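Local structure of anthrone oxidase-like protein (Streptomyces ambofaciens, 5F9P) at residues 34-39 with 225-230; 51-56 with 218-223; 94-99 with 171-176; 102-107 with 153-158; 140-145 with 206-211. The protein acts as an oxygenase in atypical angucycline biosynthesis, where it takes part in the oxidative C-C bond cleavage that opens ring B. One frame throughout, in Å; residues are numbered along the deposited sequence.

Contact 1. Residues 34-39 with 225-230; sequences IVDAAT and HTRSAG
Arg227 and His225, two residues apart on strand 217-228, reach out to Val35, Asp36 and Ala38 where helix 21-37 ends, so the contact ties a helix end to the closed antiparallel beta-barrel of this alpha+beta protein, whose helices pack outside the barrel. One group of interactions uses main-chain carbonyls. Arg227 NH1 donates to Val35 O at 2.9 Å and to Ala38 O at 3.0 Å, the second acceptor lying in the guanidinium plane and offering a lone pair. The arginine spans the gap because its CG stands anti to the backbone N (chi1 -168°) and its chain stays extended as far as NE. Asp36 O rests over one face of the guanidinium, unbonded to NH1 because the angle is poor. Val35 O is gripped twice, since Ala38 N also donates to it, and a cation among these helix-end carbonyls is probably favourable. Arg227 NE is satisfied separately by Glu231 O.

A second kind of interaction is a His-carboxylate hydrogen bond: His225 NE2 donates to Asp36 OD1 at 2.8 Å, meeting that oxygen on its syn side, with carboxylate and ring planes 60° apart. Asp36 OD2 takes the amide of Ala235, so both oxygens are engaged and the carboxylate's rotation is probably fixed.

Apolar contact comes from Val35, whose CG1 lies 3.4 Å from Arg227 CB and also reaches the edge of the His225 ring at CD2. Trp43 of strand 43-51 touches both Ala38 and Arg227. A water links the segments, donating to Ala38 O and accepting from Gly230 N at 2.6 Å.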
# COMPACT_ATOMS: atom_id res chain seq x y z
N ILE A 34 0.64 -1.15 -17.92
CA ILE A 34 1.35 0.08 -17.58
C ILE A 34 2.72 -0.20 -16.90
O ILE A 34 3.75 0.39 -17.24
CB ILE A 34 0.46 1.00 -16.70
CG1 ILE A 34 -0.76 1.46 -17.50
CG2 ILE A 34 1.26 2.21 -16.18
CD1 ILE A 34 -1.90 2.03 -16.65
N VAL A 35 2.73 -1.13 -15.95
CA VAL A 35 3.98 -1.53 -15.32
C VAL A 35 4.98 -2.08 -16.35
O VAL A 35 6.14 -1.69 -16.35
CB VAL A 35 3.73 -2.59 -14.21
CG1 VAL A 35 5.05 -3.22 -13.73
CG2 VAL A 35 2.97 -1.97 -13.05
N ASP A 36 4.52 -2.96 -17.22
CA ASP A 36 5.41 -3.65 -18.15
C ASP A 36 6.01 -2.70 -19.18
O ASP A 36 7.12 -2.92 -19.66
CB ASP A 36 4.68 -4.81 -18.83
CG ASP A 36 4.37 -5.94 -17.87
OD1 ASP A 36 4.95 -5.97 -16.75
OD2 ASP A 36 3.56 -6.83 -18.23
N ALA A 37 5.28 -1.62 -19.49
CA ALA A 37 5.76 -0.61 -20.43
C ALA A 37 6.47 0.57 -19.75
O ALA A 37 7.03 1.42 -20.43
CB ALA A 37 4.60 -0.10 -21.31
N ALA A 38 6.46 0.60 -18.42
CA ALA A 38 7.00 1.73 -17.67
C ALA A 38 8.47 2.03 -17.96
O ALA A 38 9.35 1.19 -17.70
CB ALA A 38 6.80 1.52 -16.17
N THR A 39 8.73 3.24 -18.47
CA THR A 39 10.09 3.75 -18.68
C THR A 39 10.24 5.22 -18.21
O THR A 39 11.20 5.89 -18.55
CB THR A 39 10.52 3.65 -20.17
OG1 THR A 39 9.64 4.44 -20.98
CG2 THR A 39 10.46 2.22 -20.66
N HIS A 225 2.30 -9.13 -9.12
CA HIS A 225 3.21 -8.66 -10.17
C HIS A 225 4.10 -7.56 -9.63
O HIS A 225 3.64 -6.66 -8.91
CB HIS A 225 2.39 -8.17 -11.38
CG HIS A 225 3.20 -7.97 -12.64
ND1 HIS A 225 3.56 -9.01 -13.47
CD2 HIS A 225 3.67 -6.84 -13.22
CE1 HIS A 225 4.23 -8.53 -14.50
NE2 HIS A 225 4.31 -7.22 -14.38
N THR A 226 5.38 -7.63 -9.97
CA THR A 226 6.32 -6.57 -9.63
C THR A 226 7.36 -6.42 -10.74
O THR A 226 7.74 -7.41 -11.38
CB THR A 226 7.07 -6.87 -8.32
OG1 THR A 226 7.77 -5.69 -7.89
CG2 THR A 226 8.08 -7.98 -8.53
N ARG A 227 7.81 -5.18 -10.95
CA ARG A 227 8.82 -4.85 -11.94
C ARG A 227 9.61 -3.61 -11.50
O ARG A 227 9.02 -2.69 -10.92
CB ARG A 227 8.16 -4.57 -13.30
CG ARG A 227 9.16 -4.51 -14.43
CD ARG A 227 8.57 -4.21 -15.80
NE ARG A 227 9.66 -3.82 -16.68
CZ ARG A 227 9.83 -2.62 -17.22
NH1 ARG A 227 8.92 -1.67 -17.06
NH2 ARG A 227 10.90 -2.38 -17.97
N SER A 228 10.92 -3.58 -11.79
CA SER A 228 11.75 -2.40 -11.47
C SER A 228 12.27 -1.71 -12.71
O SER A 228 12.25 -2.28 -13.81
CB SER A 228 12.94 -2.80 -10.58
OG SER A 228 12.50 -3.33 -9.34
N ALA A 229 12.77 -0.48 -12.55
CA ALA A 229 13.31 0.29 -13.67
C ALA A 229 14.21 -0.59 -14.56
O ALA A 229 15.13 -1.22 -14.07
CB ALA A 229 14.07 1.53 -13.18
N GLY A 230 13.92 -0.63 -15.85
CA GLY A 230 14.76 -1.33 -16.81
C GLY A 230 14.73 -2.85 -16.71
O GLY A 230 15.46 -3.52 -17.43
O HOH W 1 12.12 0.82 -17.12

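Contact 2. Residues 51-56 with 218-223; sequences GVDSHG and SNTYQV
The Asn219 amide and the Tyr221 ring, flat groups of strand 217-228, meet the turn of the beta hairpin joining strands 43-51 and 56-63. Ser54 O lies near the plane of the Asn219 amide and accepts from ND2 at 3.0 Å, though the donor stands 45° above the carbonyl plane. On the other branch, Asn219 OD1 accepts from Ser54 N at 3.1 Å, so the amide grips both main-chain polar atoms of one residue. Its CG is anti to the backbone N (chi1 -163°), which carries the amide out to the turn. Gly56 O sits at the edge of the Tyr221 ring, while Gly51 CA approaches the ring obliquely, 3.5 Å from CD1.

Backbone pairing continues this hold. Gly51 and Tyr221 form an antiparallel non-hydrogen-bonded pair, and Val52 N donates to Thr220 O at 2.8 Å. Thr220 OG1 accepts from Asp53 N and is also bonded to Tyr122 OH of strand 122-130. Within the hairpin, Gly51 N donates to Gly56 O, closing the turn, and Gln24 of helix 21-37 bonds to both glycines. A water 2.6 Å from Ser54 OG donates to Ser218 O.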
# COMPACT_ATOMS: atom_id res chain seq x y z
N GLY A 51 -6.95 -7.68 -4.70
CA GLY A 51 -7.74 -7.68 -3.47
C GLY A 51 -8.31 -9.04 -3.10
O GLY A 51 -8.73 -9.79 -3.98
N VAL A 52 -8.30 -9.36 -1.80
CA VAL A 52 -8.81 -10.65 -1.29
C VAL A 52 -10.12 -10.49 -0.51
O VAL A 52 -11.15 -11.05 -0.90
CB VAL A 52 -7.75 -11.41 -0.42
CG1 VAL A 52 -8.37 -12.61 0.28
CG2 VAL A 52 -6.57 -11.86 -1.28
N ASP A 53 -10.11 -9.73 0.58
CA ASP A 53 -11.33 -9.48 1.36
C ASP A 53 -12.45 -8.90 0.49
O ASP A 53 -13.57 -9.38 0.51
CB ASP A 53 -11.07 -8.56 2.56
CG ASP A 53 -10.52 -9.30 3.78
OD1 ASP A 53 -10.19 -10.51 3.67
OD2 ASP A 53 -10.42 -8.66 4.86
N SER A 54 -12.14 -7.85 -0.27
CA SER A 54 -13.16 -7.21 -1.12
C SER A 54 -12.53 -6.82 -2.44
O SER A 54 -11.30 -6.77 -2.54
CB SER A 54 -13.76 -5.98 -0.44
OG SER A 54 -12.74 -5.07 -0.08
N HIS A 55 -13.36 -6.57 -3.45
CA HIS A 55 -12.85 -6.30 -4.80
C HIS A 55 -12.10 -4.98 -4.86
O HIS A 55 -12.58 -3.95 -4.37
CB HIS A 55 -13.98 -6.29 -5.82
CG HIS A 55 -14.85 -7.50 -5.76
ND1 HIS A 55 -14.35 -8.78 -5.90
CD2 HIS A 55 -16.18 -7.64 -5.56
CE1 HIS A 55 -15.33 -9.65 -5.79
NE2 HIS A 55 -16.45 -8.98 -5.58
N GLY A 56 -10.93 -5.02 -5.47
CA GLY A 56 -10.16 -3.82 -5.71
C GLY A 56 -8.72 -4.22 -5.92
O GLY A 56 -8.41 -5.40 -5.85
N SER A 218 -9.86 -0.42 4.68
CA SER A 218 -8.93 -1.52 4.80
C SER A 218 -9.26 -2.62 3.80
O SER A 218 -10.41 -2.76 3.35
CB SER A 218 -8.87 -2.05 6.24
OG SER A 218 -10.10 -2.63 6.60
N ASN A 219 -8.24 -3.38 3.42
CA ASN A 219 -8.44 -4.53 2.54
C ASN A 219 -7.22 -5.41 2.65
O ASN A 219 -6.21 -5.01 3.24
CB ASN A 219 -8.70 -4.08 1.08
CG ASN A 219 -9.33 -5.21 0.21
OD1 ASN A 219 -9.70 -6.27 0.71
ND2 ASN A 219 -9.44 -4.95 -1.10
N THR A 220 -7.31 -6.63 2.13
CA THR A 220 -6.19 -7.54 2.15
C THR A 220 -5.88 -7.90 0.71
O THR A 220 -6.74 -7.76 -0.15
CB THR A 220 -6.51 -8.81 2.95
OG1 THR A 220 -7.68 -9.43 2.40
CG2 THR A 220 -6.77 -8.47 4.43
N TYR A 221 -4.66 -8.37 0.45
CA TYR A 221 -4.21 -8.52 -0.94
C TYR A 221 -3.24 -9.68 -1.11
O TYR A 221 -2.56 -10.07 -0.16
CB TYR A 221 -3.47 -7.26 -1.41
CG TYR A 221 -4.29 -6.00 -1.43
CD1 TYR A 221 -5.06 -5.66 -2.54
CD2 TYR A 221 -4.31 -5.16 -0.33
CE1 TYR A 221 -5.82 -4.50 -2.54
CE2 TYR A 221 -5.07 -4.00 -0.31
CZ TYR A 221 -5.82 -3.67 -1.41
OH TYR A 221 -6.59 -2.52 -1.40
N GLN A 222 -3.18 -10.20 -2.33
CA GLN A 222 -2.07 -11.03 -2.76
C GLN A 222 -1.21 -10.19 -3.72
O GLN A 222 -1.74 -9.46 -4.55
CB GLN A 222 -2.59 -12.28 -3.49
CG GLN A 222 -1.49 -13.17 -4.08
CD GLN A 222 -2.01 -14.24 -5.05
OE1 GLN A 222 -3.17 -14.23 -5.47
NE2 GLN A 222 -1.13 -15.16 -5.43
N VAL A 223 0.11 -10.26 -3.60
CA VAL A 223 0.95 -9.56 -4.57
C VAL A 223 1.02 -10.42 -5.81
O VAL A 223 1.35 -11.59 -5.71
CB VAL A 223 2.38 -9.31 -4.05
CG1 VAL A 223 3.25 -8.75 -5.19
CG2 VAL A 223 2.36 -8.35 -2.86
O HOH W 2 -12.19 -5.10 2.51

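Contact 3. Residues 94-99 with 171-176; sequences RLMQNE and GAFVIS
Met96 and Asn98 on strand 92-105 meet Phe173 and Ile175 on strand 172-180 across a gap between backbones that do not pair. The axes of the two short strand segments come no closer than 8.8 Å and are inclined at 74°, too far apart and too steep for direct pairing, so the space is bridged mainly by side chains. Met96, Asn98, Phe173 and Ile175 all project their CB atoms toward the opposite strand, whereas Gln97 points away and touches the Phe173 ring through its carbonyl O.

Met96, present as selenomethionine, bends at the end of its chain (chi3 -68°) and lies against the Phe173 ring. Its SE is 4.7 Å from the ring centroid in an oblique Met-aromatic contact, and its CB packs 3.9 Å from Phe173 CZ. SE also reaches Ile175 CD1, at 4.1 Å. Asn98 turns its amide almost perpendicular to the phenyl ring, the planes 87° apart, and sets OD1 3.3 Å from Phe173 CE2. That oxygen is buried beside Ile175 CD1 as well and has no hydrogen-bonding partner in the model. Asn98 ND2, in contrast, is held by Thr11 O of strand 10-17, which positions the amide.

The contact fills part of the barrel interior. Strand 155-167 runs between the two strands in the sheet and adds Ala166 and Leu161; Phe125 of strand 122-130 touches Ile175, while Val174, pointing away from this contact, packs on helix 135-142.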
# COMPACT_ATOMS: atom_id res chain seq x y z
N ARG A 94 -7.87 6.37 -5.58
CA ARG A 94 -7.08 7.23 -4.71
C ARG A 94 -5.61 7.05 -5.03
O ARG A 94 -5.08 5.94 -4.91
CB ARG A 94 -7.34 6.92 -3.23
CG ARG A 94 -8.61 7.56 -2.68
CD ARG A 94 -9.62 6.52 -2.29
NE ARG A 94 -9.94 6.58 -0.86
CZ ARG A 94 -10.57 5.62 -0.19
NH1 ARG A 94 -10.94 4.49 -0.80
NH2 ARG A 94 -10.81 5.78 1.11
N LEU A 95 -4.96 8.13 -5.45
CA LEU A 95 -3.55 8.08 -5.79
C LEU A 95 -2.81 8.85 -4.72
O LEU A 95 -2.89 10.09 -4.67
CB LEU A 95 -3.29 8.69 -7.17
CG LEU A 95 -4.22 8.34 -8.33
CD1 LEU A 95 -3.82 9.17 -9.54
CD2 LEU A 95 -4.22 6.86 -8.67
N MSE A 96 -2.10 8.13 -3.86
CA MSE A 96 -1.61 8.70 -2.62
C MSE A 96 -0.09 8.80 -2.56
O MSE A 96 0.61 7.81 -2.77
CB MSE A 96 -2.13 7.86 -1.45
CG MSE A 96 -3.64 7.96 -1.23
SE MSE A 96 -4.27 6.59 0.01
CE MSE A 96 -3.93 5.02 -1.14
N GLN A 97 0.42 9.99 -2.26
CA GLN A 97 1.85 10.19 -2.17
C GLN A 97 2.28 10.20 -0.70
O GLN A 97 1.68 10.90 0.11
CB GLN A 97 2.26 11.50 -2.85
CG GLN A 97 1.72 11.62 -4.28
CD GLN A 97 2.01 12.98 -4.91
OE1 GLN A 97 3.05 13.58 -4.66
NE2 GLN A 97 1.09 13.46 -5.74
N ASN A 98 3.31 9.42 -0.38
CA ASN A 98 3.70 9.18 1.00
C ASN A 98 5.19 9.20 1.20
O ASN A 98 5.97 9.07 0.26
CB ASN A 98 3.22 7.79 1.44
CG ASN A 98 1.83 7.48 0.97
OD1 ASN A 98 0.85 7.78 1.65
ND2 ASN A 98 1.73 6.89 -0.22
N GLU A 99 5.59 9.32 2.46
CA GLU A 99 6.95 9.01 2.85
C GLU A 99 6.88 7.88 3.87
O GLU A 99 5.86 7.70 4.55
CB GLU A 99 7.66 10.23 3.43
CG GLU A 99 7.12 10.71 4.74
CD GLU A 99 7.76 12.04 5.18
OE1 GLU A 99 7.49 12.49 6.31
OE2 GLU A 99 8.52 12.63 4.38
N GLY A 171 -7.43 15.89 3.12
CA GLY A 171 -7.15 15.91 4.54
C GLY A 171 -5.92 15.07 4.83
O GLY A 171 -5.30 14.52 3.91
N ALA A 172 -5.57 14.97 6.10
CA ALA A 172 -4.39 14.22 6.51
C ALA A 172 -4.70 12.73 6.52
O ALA A 172 -5.83 12.32 6.78
CB ALA A 172 -3.94 14.67 7.89
N PHE A 173 -3.69 11.91 6.26
CA PHE A 173 -3.89 10.46 6.30
C PHE A 173 -2.59 9.72 6.59
O PHE A 173 -1.50 10.23 6.36
CB PHE A 173 -4.54 9.97 5.00
CG PHE A 173 -3.65 10.10 3.80
CD1 PHE A 173 -3.56 11.30 3.12
CD2 PHE A 173 -2.92 9.01 3.36
CE1 PHE A 173 -2.73 11.43 2.00
CE2 PHE A 173 -2.09 9.12 2.24
CZ PHE A 173 -1.99 10.33 1.57
N VAL A 174 -2.72 8.51 7.14
CA VAL A 174 -1.56 7.66 7.36
C VAL A 174 -1.95 6.27 6.91
O VAL A 174 -3.13 5.98 6.74
CB VAL A 174 -1.09 7.61 8.81
CG1 VAL A 174 -0.75 8.99 9.31
CG2 VAL A 174 -2.15 6.96 9.69
N ILE A 175 -0.95 5.41 6.71
CA ILE A 175 -1.22 4.10 6.14
C ILE A 175 -0.46 3.05 6.91
O ILE A 175 0.69 3.26 7.30
CB ILE A 175 -0.80 4.04 4.65
CG1 ILE A 175 -1.82 4.80 3.80
CG2 ILE A 175 -0.65 2.58 4.18
CD1 ILE A 175 -1.37 5.03 2.37
N SER A 176 -1.14 1.93 7.13
CA SER A 176 -0.55 0.76 7.73
C SER A 176 -0.47 -0.33 6.67
O SER A 176 -1.50 -0.70 6.09
CB SER A 176 -1.45 0.27 8.88
OG SER A 176 -0.96 -0.95 9.40

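Contact 4. Residues 102-107 with 153-158; sequences HTLTSD and PGFRAH
Leu104 and His158 exchange two main-chain hydrogen bonds, Leu104 N to His158 O at 2.9 Å and His158 N to Leu104 O at 2.8 Å, forming an antiparallel hydrogen-bonded pair. Thr105 and Ala157 follow as a non-hydrogen-bonded pair with CA atoms 4.2 Å apart, and Ser106 N then donates to Arg156 O at 2.9 Å. The axes of the two short strands lie at 166°, as expected of neighbours in the antiparallel barrel sheet. CA-H...O contacts fill in between these bonds, the shortest running from Thr103 CA and from Ala157 CA.

Among the side chains, Phe155 reaches forward beside its own strand with its CG anti to the backbone N (chi1 166°). Its CZ meets Leu104 CD2 at 4.2 Å, Ala157 N lies over one face of the ring, and His158 CB is at its edge. A water sits 2.7 Å from Ser106 OG, at the end of the ladder.

Farther out, Arg156 and Ala157 both face Gln179 of strand 172-180, a classic beta bulge. Arg156 turns away from strand 92-105 and forms salt bridges with Asp181 and Asp121, while Ile113 touches Thr105 and Ala157 on their shared face. On the other face, His158 NE2 is bonded to Ser176 OG, and a glycerol lies near the imidazole.

The chemistry thus divides in two: main-chain bonds fix the strands, while the histidine ring is probably oriented by its hydrogen bond to Ser176, beside what may be a pocket.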
# COMPACT_ATOMS: atom_id res chain seq x y z
N HIS A 102 8.07 4.46 9.23
CA HIS A 102 8.53 3.44 10.15
C HIS A 102 8.49 2.06 9.49
O HIS A 102 7.58 1.78 8.70
CB HIS A 102 7.64 3.45 11.40
CG HIS A 102 8.12 2.56 12.50
ND1 HIS A 102 9.05 2.96 13.43
CD2 HIS A 102 7.79 1.29 12.82
CE1 HIS A 102 9.27 1.98 14.28
NE2 HIS A 102 8.51 0.95 13.94
N THR A 103 9.47 1.22 9.80
CA THR A 103 9.43 -0.19 9.44
C THR A 103 9.71 -1.07 10.65
O THR A 103 10.43 -0.68 11.58
CB THR A 103 10.42 -0.56 8.30
OG1 THR A 103 11.78 -0.41 8.77
CG2 THR A 103 10.20 0.33 7.10
N LEU A 104 9.13 -2.25 10.63
CA LEU A 104 9.36 -3.24 11.66
C LEU A 104 9.34 -4.60 10.98
O LEU A 104 8.51 -4.82 10.10
CB LEU A 104 8.25 -3.17 12.70
CG LEU A 104 8.31 -4.30 13.74
CD1 LEU A 104 9.61 -4.22 14.53
CD2 LEU A 104 7.08 -4.28 14.66
N THR A 105 10.26 -5.49 11.34
CA THR A 105 10.18 -6.86 10.85
C THR A 105 10.16 -7.82 12.02
O THR A 105 10.52 -7.47 13.13
CB THR A 105 11.35 -7.27 9.92
OG1 THR A 105 12.57 -7.36 10.68
CG2 THR A 105 11.52 -6.29 8.75
N SER A 106 9.73 -9.05 11.74
CA SER A 106 9.71 -10.09 12.75
C SER A 106 11.06 -10.26 13.45
O SER A 106 11.13 -10.72 14.59
CB SER A 106 9.29 -11.42 12.13
OG SER A 106 9.02 -12.36 13.16
N ASP A 107 12.14 -9.88 12.77
CA ASP A 107 13.48 -10.15 13.29
C ASP A 107 14.26 -8.90 13.70
O ASP A 107 15.19 -8.98 14.51
CB ASP A 107 14.27 -10.98 12.27
CG ASP A 107 13.50 -12.22 11.82
OD1 ASP A 107 13.26 -13.11 12.67
OD2 ASP A 107 13.13 -12.29 10.62
N PRO A 153 2.63 -14.44 16.25
CA PRO A 153 2.85 -15.59 15.36
C PRO A 153 2.34 -15.31 13.95
O PRO A 153 1.18 -14.95 13.78
CB PRO A 153 2.00 -16.69 16.00
CG PRO A 153 1.84 -16.27 17.44
CD PRO A 153 1.75 -14.78 17.38
N GLY A 154 3.21 -15.49 12.95
CA GLY A 154 2.81 -15.34 11.56
C GLY A 154 3.05 -13.94 11.04
O GLY A 154 2.92 -13.67 9.84
N PHE A 155 3.40 -13.03 11.93
CA PHE A 155 3.68 -11.67 11.52
C PHE A 155 5.03 -11.63 10.83
O PHE A 155 6.00 -12.21 11.33
CB PHE A 155 3.69 -10.72 12.71
CG PHE A 155 4.29 -9.37 12.40
CD1 PHE A 155 3.53 -8.39 11.77
CD2 PHE A 155 5.61 -9.10 12.70
CE1 PHE A 155 4.09 -7.14 11.49
CE2 PHE A 155 6.17 -7.86 12.41
CZ PHE A 155 5.41 -6.88 11.79
N ARG A 156 5.11 -10.96 9.68
CA ARG A 156 6.39 -10.83 8.98
C ARG A 156 6.98 -9.43 9.01
O ARG A 156 8.18 -9.26 9.27
CB ARG A 156 6.26 -11.29 7.53
CG ARG A 156 5.93 -12.77 7.38
CD ARG A 156 5.81 -13.14 5.90
NE ARG A 156 5.62 -14.58 5.75
CZ ARG A 156 5.55 -15.20 4.59
NH1 ARG A 156 5.63 -14.51 3.45
NH2 ARG A 156 5.39 -16.52 4.56
N ALA A 157 6.16 -8.42 8.73
CA ALA A 157 6.67 -7.05 8.61
C ALA A 157 5.57 -6.00 8.63
O ALA A 157 4.40 -6.29 8.36
CB ALA A 157 7.53 -6.91 7.32
N HIS A 158 5.97 -4.77 8.96
CA HIS A 158 5.03 -3.65 9.03
C HIS A 158 5.68 -2.39 8.52
O HIS A 158 6.76 -2.00 8.98
CB HIS A 158 4.53 -3.41 10.46
CG HIS A 158 3.39 -2.43 10.55
ND1 HIS A 158 3.20 -1.60 11.64
CD2 HIS A 158 2.38 -2.16 9.69
CE1 HIS A 158 2.11 -0.87 11.44
NE2 HIS A 158 1.60 -1.19 10.27
O HOH W 3 6.66 -13.38 14.11

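Contact 5. Residues 140-145 with 206-211; sequences DALGPG and GRVRAV
Asp140 OD2 is gripped by Arg207 NH2 and by a bridging water. The salt bridge is short and nearly straight, 2.7 Å from NH2 to OD2 with an angle of 176° at the hydrogen. It uses the anti lone pair of OD2, directed away from the other oxygen, and OD2 itself lies in the guanidinium plane even though the two flat groups are turned 54° against each other. The water donates to the same OD2 and accepts from Arg207 NH1 at 3.2 Å, closing a ring of polar contacts along the guanidinium edge.

Arg207 folds over helix 135-142 by a bend at chi3 (70°), which lays the guanidinium across Ala141. Ala141 CB sits 3.8 Å above the guanidinium plane, over its centre, and also touches Arg207 CB at 3.7 Å. A second carboxylate, that of Glu137 on the same helix, forms a salt bridge with Arg207 NE, so the arginine is held from two positions about a turn apart.

Beneath this polar layer the contact is apolar. Val208 CG2 packs against both Ala141 CB and Leu142 CG, 3.9 Å from each, and the Leu142 and Val208 side chains cross at about a right angle. Both also rest on Phe128 of strand 122-130. Paired helices laid against the outer surface of an antiparallel sheet, apolar beneath and charged along the rim, are consistent with the alpha+beta sandwich of the ferredoxin-like fold from which such barrels are built.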
# COMPACT_ATOMS: atom_id res chain seq x y z
N ASP A 140 3.14 7.65 15.48
CA ASP A 140 3.85 7.07 16.61
C ASP A 140 3.17 5.81 17.11
O ASP A 140 3.83 4.81 17.39
CB ASP A 140 3.98 8.08 17.74
CG ASP A 140 4.93 7.61 18.81
OD1 ASP A 140 6.16 7.61 18.54
OD2 ASP A 140 4.47 7.21 19.90
N ALA A 141 1.84 5.85 17.23
CA ALA A 141 1.09 4.70 17.71
C ALA A 141 1.22 3.49 16.80
O ALA A 141 1.38 2.36 17.28
CB ALA A 141 -0.40 5.05 17.89
N LEU A 142 1.13 3.72 15.48
CA LEU A 142 1.14 2.62 14.50
C LEU A 142 2.52 2.01 14.36
O LEU A 142 2.64 0.80 14.17
CB LEU A 142 0.67 3.10 13.12
CG LEU A 142 -0.83 3.34 12.95
CD1 LEU A 142 -1.09 4.10 11.67
CD2 LEU A 142 -1.56 1.99 12.96
N GLY A 143 3.55 2.84 14.45
CA GLY A 143 4.91 2.40 14.22
C GLY A 143 5.54 1.89 15.51
O GLY A 143 5.35 0.73 15.87
N PRO A 144 6.29 2.76 16.20
CA PRO A 144 6.95 2.39 17.47
C PRO A 144 5.95 1.81 18.46
O PRO A 144 6.30 0.91 19.23
CB PRO A 144 7.49 3.73 17.99
CG PRO A 144 7.65 4.58 16.76
CD PRO A 144 6.57 4.16 15.81
N GLY A 145 4.72 2.31 18.45
CA GLY A 145 3.69 1.83 19.35
C GLY A 145 3.36 0.35 19.21
O GLY A 145 2.85 -0.28 20.14
N GLY A 206 -6.04 2.30 20.60
CA GLY A 206 -6.79 3.34 21.27
C GLY A 206 -6.32 4.74 20.89
O GLY A 206 -7.12 5.68 20.77
N ARG A 207 -5.01 4.88 20.70
CA ARG A 207 -4.42 6.15 20.28
C ARG A 207 -4.84 6.51 18.85
O ARG A 207 -5.22 7.63 18.58
CB ARG A 207 -2.91 6.09 20.42
CG ARG A 207 -2.43 6.16 21.88
CD ARG A 207 -0.95 5.82 22.00
NE ARG A 207 -0.10 6.87 21.44
CZ ARG A 207 1.17 6.69 21.09
NH1 ARG A 207 1.74 5.50 21.25
NH2 ARG A 207 1.86 7.70 20.60
N VAL A 208 -4.77 5.54 17.94
CA VAL A 208 -5.23 5.78 16.58
C VAL A 208 -6.72 6.11 16.56
O VAL A 208 -7.15 7.09 15.94
CB VAL A 208 -4.97 4.57 15.67
CG1 VAL A 208 -5.50 4.83 14.26
CG2 VAL A 208 -3.48 4.28 15.63
N ARG A 209 -7.51 5.30 17.27
CA ARG A 209 -8.96 5.52 17.33
C ARG A 209 -9.32 6.95 17.74
O ARG A 209 -10.27 7.55 17.23
CB ARG A 209 -9.60 4.51 18.30
CG ARG A 209 -11.08 4.75 18.61
CD ARG A 209 -11.59 3.67 19.57
NE ARG A 209 -12.93 3.91 20.08
CZ ARG A 209 -13.81 2.93 20.30
NH1 ARG A 209 -13.48 1.67 20.04
NH2 ARG A 209 -15.02 3.21 20.79
N ALA A 210 -8.53 7.52 18.65
CA ALA A 210 -8.80 8.88 19.13
C ALA A 210 -8.68 9.95 18.05
O ALA A 210 -9.30 11.00 18.14
CB ALA A 210 -7.90 9.22 20.33
N VAL A 211 -7.86 9.69 17.03
CA VAL A 211 -7.57 10.72 16.04
C VAL A 211 -8.01 10.38 14.62
O VAL A 211 -7.73 11.14 13.70
CB VAL A 211 -6.06 11.12 16.03
CG1 VAL A 211 -5.62 11.63 17.40
CG2 VAL A 211 -5.21 9.94 15.60
O HOH W 4 4.86 4.97 21.00

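Contacts 1 and 2 share strand 217-228, one joining it to a helix end and the other to a hairpin turn. Contacts 3 and 4 share strand 92-105 and meet through the probable bond between Ser176 OG and His158 NE2. Contact 3, inside the barrel, is fully buried and mostly apolar and Met-aromatic, with one buried amide oxygen, whereas contact 4 is main-chain sheet pairing beside a beta bulge. Contact 5 lies outside the sheet, yet Leu142 packs on Val174 of contact 3 and borders His158 of contact 4. Contacts 1 and 5 lie on opposite sides of the chain's centre: contact 5 adds a salt bridge, contact 1 an arginine bonded to helix-end carbonyls and a histidine-carboxylate hydrogen bond.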